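Precorrin-3 methylase (Rhodobacter capsulatus, PDB 3NUT) probably transfers a methyl group from S-adenosyl-L-methionine to a precorrin intermediate on the pathway to adenosylcobalamin (vitamin B12). Local coordinates at residues 67-72 and 99-104. Residues are numbered along the deposited sequence; the frame is centred on the assembly and turned at random.
Sequences RATHAL and FEALEA
Ala101 carries the packing between the two helices: its methyl group sits among Ala68, Thr69 and Leu72. Methyl meets methyl where Ala68 CB lies 3.7 Å from Ala101 CB, and such small side chains let the backbones come close, with the CA atoms of Thr69 and Ala101 5.5 Å apart. Locally the helix axes approach to 8.6 Å and cross at -68°.

One turn further along, Leu72 reaches over with a single branch. Its CG stands anti to the carbonyl carbon (chi1 -65°), and Leu72 CD1 settles against the backbone of the other helix, 4.0 Å from Leu102 N. Leu72 CD1 is also 4.4 Å from Leu102 CB, a looser apolar touch.

No hydrogen bond joins the segments; the hydroxyl oxygen of Thr69 meets only a methyl group across the contact, Thr69 OG1 resting 3.4 Å from Ala101 CB. Its own hydrogen bond goes back to Leu65 O, one turn earlier in its helix, so the hydroxyl can border an apolar methyl with its polarity met.

On the sheet side, Ala71 packs on Val81 and Val83 and Phe99 on Ile113 and Ile115; Phe99 also meets the ring of Trp242 of the second subunit. Helices 65-76 and 94-104 thus pack together beside the five-stranded parallel sheet of the tetrapyrrole methylase fold, flanking strand 80-85 in sequence, away from the S-adenosyl-L-homocysteine site.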
ATOM      1  N   ARG A  67     -11.130 -20.098 -11.390  1.00 38.50           N
ATOM      2  CA  ARG A  67     -10.415 -19.423 -12.442  1.00 38.32           C
ATOM      3  C   ARG A  67      -8.903 -19.542 -12.241  1.00 36.67           C
ATOM      4  O   ARG A  67      -8.168 -19.618 -13.206  1.00 36.76           O
ATOM      5  CB  ARG A  67     -10.822 -17.944 -12.501  1.00 38.78           C
ATOM      6  CG  ARG A  67     -10.616 -17.246 -11.172  1.00 41.17           C
ATOM      7  CD  ARG A  67     -11.660 -16.175 -10.939  1.00 45.50           C
ATOM      8  NE  ARG A  67     -11.137 -14.841 -11.228  1.00 45.96           N
ATOM      9  CZ  ARG A  67     -11.873 -13.735 -11.186  1.00 45.78           C
ATOM     10  NH1 ARG A  67     -13.174 -13.836 -10.878  1.00 43.28           N
ATOM     11  NH2 ARG A  67     -11.322 -12.544 -11.476  1.00 41.20           N
ATOM     12  N   ALA A  68      -8.445 -19.546 -10.996  1.00 35.29           N
ATOM     13  CA  ALA A  68      -7.014 -19.649 -10.715  1.00 34.76           C
ATOM     14  C   ALA A  68      -6.499 -21.027 -11.090  1.00 34.33           C
ATOM     15  O   ALA A  68      -5.452 -21.137 -11.698  1.00 35.23           O
ATOM     16  CB  ALA A  68      -6.720 -19.331  -9.256  1.00 34.77           C
ATOM     17  N   THR A  69      -7.256 -22.067 -10.748  1.00 33.63           N
ATOM     18  CA  THR A  69      -6.976 -23.440 -11.165  1.00 33.18           C
ATOM     19  C   THR A  69      -6.935 -23.523 -12.693  1.00 33.14           C
ATOM     20  O   THR A  69      -6.058 -24.172 -13.291  1.00 32.67           O
ATOM     21  CB  THR A  69      -8.055 -24.413 -10.572  1.00 33.75           C
ATOM     22  OG1 THR A  69      -8.098 -24.268  -9.136  1.00 33.11           O
ATOM     23  CG2 THR A  69      -7.784 -25.868 -10.942  1.00 30.64           C
ATOM     24  N   HIS A  70      -7.878 -22.846 -13.335  1.00 32.76           N
ATOM     25  CA  HIS A  70      -7.926 -22.875 -14.783  1.00 32.57           C
ATOM     26  C   HIS A  70      -6.717 -22.171 -15.375  1.00 31.84           C
ATOM     27  O   HIS A  70      -6.153 -22.639 -16.371  1.00 31.78           O
ATOM     28  CB  HIS A  70      -9.206 -22.229 -15.278  1.00 33.22           C
ATOM     29  CG  HIS A  70      -9.312 -22.157 -16.769  1.00 34.47           C
ATOM     30  ND1 HIS A  70      -9.809 -21.049 -17.425  1.00 34.62           N
ATOM     31  CD2 HIS A  70      -9.000 -23.060 -17.729  1.00 33.07           C
ATOM     32  CE1 HIS A  70      -9.807 -21.280 -18.727  1.00 35.71           C
ATOM     33  NE2 HIS A  70      -9.317 -22.490 -18.938  1.00 34.89           N
ATOM     34  N   ALA A  71      -6.337 -21.053 -14.761  1.00 30.66           N
ATOM     35  CA  ALA A  71      -5.136 -20.338 -15.142  1.00 30.72           C
ATOM     36  C   ALA A  71      -3.908 -21.267 -15.071  1.00 30.60           C
ATOM     37  O   ALA A  71      -3.084 -21.282 -15.977  1.00 29.15           O
ATOM     38  CB  ALA A  71      -4.941 -19.128 -14.236  1.00 30.61           C
ATOM     39  N   LEU A  72      -3.812 -22.043 -13.981  1.00 30.83           N
ATOM     40  CA  LEU A  72      -2.714 -22.990 -13.810  1.00 31.67           C
ATOM     41  C   LEU A  72      -2.730 -24.055 -14.893  1.00 32.09           C
ATOM     42  O   LEU A  72      -1.669 -24.467 -15.371  1.00 32.73           O
ATOM     43  CB  LEU A  72      -2.754 -23.657 -12.435  1.00 31.65           C
ATOM     44  CG  LEU A  72      -2.544 -22.863 -11.152  1.00 30.32           C
ATOM     45  CD1 LEU A  72      -2.820 -23.813 -10.005  1.00 28.00           C
ATOM     46  CD2 LEU A  72      -1.111 -22.332 -11.067  1.00 30.31           C
ATOM     47  N   PHE A  99      -2.526 -18.819  -4.941  1.00 26.39           N
ATOM     48  CA  PHE A  99      -1.718 -19.649  -4.058  1.00 27.56           C
ATOM     49  C   PHE A  99      -2.587 -20.644  -3.296  1.00 29.14           C
ATOM     50  O   PHE A  99      -2.150 -21.783  -3.040  1.00 29.23           O
ATOM     51  CB  PHE A  99      -0.810 -18.822  -3.145  1.00 26.40           C
ATOM     52  CG  PHE A  99       0.195 -18.026  -3.911  1.00 26.24           C
ATOM     53  CD1 PHE A  99       1.162 -18.664  -4.663  1.00 24.12           C
ATOM     54  CD2 PHE A  99       0.142 -16.634  -3.935  1.00 23.62           C
ATOM     55  CE1 PHE A  99       2.078 -17.932  -5.401  1.00 25.80           C
ATOM     56  CE2 PHE A  99       1.048 -15.909  -4.665  1.00 22.49           C
ATOM     57  CZ  PHE A  99       2.005 -16.535  -5.404  1.00 25.60           C
ATOM     58  N   GLU A 100      -3.824 -20.245  -2.995  1.00 29.73           N
ATOM     59  CA  GLU A 100      -4.826 -21.234  -2.566  1.00 31.27           C
ATOM     60  C   GLU A 100      -5.145 -22.326  -3.603  1.00 30.82           C
ATOM     61  O   GLU A 100      -5.195 -23.493  -3.237  1.00 30.95           O
ATOM     62  CB  GLU A 100      -6.116 -20.591  -2.065  1.00 31.72           C
ATOM     63  CG  GLU A 100      -5.962 -19.965  -0.713  1.00 36.59           C
ATOM     64  CD  GLU A 100      -7.167 -19.106  -0.309  1.00 41.53           C
ATOM     65  OE1 GLU A 100      -7.026 -17.860  -0.325  1.00 40.37           O
ATOM     66  OE2 GLU A 100      -8.228 -19.693   0.036  1.00 43.12           O
ATOM     67  N   ALA A 101      -5.368 -21.970  -4.863  1.00 29.30           N
ATOM     68  CA  ALA A 101      -5.596 -22.992  -5.872  1.00 29.10           C
ATOM     69  C   ALA A 101      -4.367 -23.892  -6.065  1.00 28.93           C
ATOM     70  O   ALA A 101      -4.508 -25.070  -6.262  1.00 28.91           O
ATOM     71  CB  ALA A 101      -6.009 -22.373  -7.191  1.00 28.99           C
ATOM     72  N   LEU A 102      -3.168 -23.312  -6.004  1.00 29.20           N
ATOM     73  CA  LEU A 102      -1.940 -24.071  -6.049  1.00 28.83           C
ATOM     74  C   LEU A 102      -1.772 -25.079  -4.888  1.00 29.51           C
ATOM     75  O   LEU A 102      -1.473 -26.258  -5.111  1.00 30.17           O
ATOM     76  CB  LEU A 102      -0.732 -23.125  -6.161  1.00 28.19           C
ATOM     77  CG  LEU A 102       0.643 -23.812  -6.141  1.00 25.92           C
ATOM     78  CD1 LEU A 102       0.894 -24.581  -7.444  1.00 22.26           C
ATOM     79  CD2 LEU A 102       1.771 -22.815  -5.835  1.00 21.56           C
ATOM     80  N   GLU A 103      -1.973 -24.636  -3.660  1.00 29.77           N
ATOM     81  CA  GLU A 103      -1.929 -25.536  -2.524  1.00 31.27           C
ATOM     82  C   GLU A 103      -2.954 -26.688  -2.674  1.00 31.63           C
ATOM     83  O   GLU A 103      -2.680 -27.821  -2.262  1.00 31.31           O
ATOM     84  CB  GLU A 103      -2.133 -24.769  -1.216  1.00 31.83           C
ATOM     85  CG  GLU A 103      -1.780 -25.542   0.054  1.00 35.69           C
ATOM     86  CD  GLU A 103      -2.953 -26.386   0.606  1.00 42.21           C
ATOM     87  OE1 GLU A 103      -2.688 -27.331   1.406  1.00 45.54           O
ATOM     88  OE2 GLU A 103      -4.135 -26.124   0.240  1.00 40.88           O
ATOM     89  N   ALA A 104      -4.108 -26.409  -3.278  1.00 31.02           N
ATOM     90  CA  ALA A 104      -5.135 -27.449  -3.418  1.00 31.10           C
ATOM     91  C   ALA A 104      -4.883 -28.367  -4.600  1.00 31.07           C
ATOM     92  O   ALA A 104      -5.559 -29.399  -4.743  1.00 31.18           O
ATOM     93  CB  ALA A 104      -6.518 -26.839  -3.537  1.00 31.04           C
TER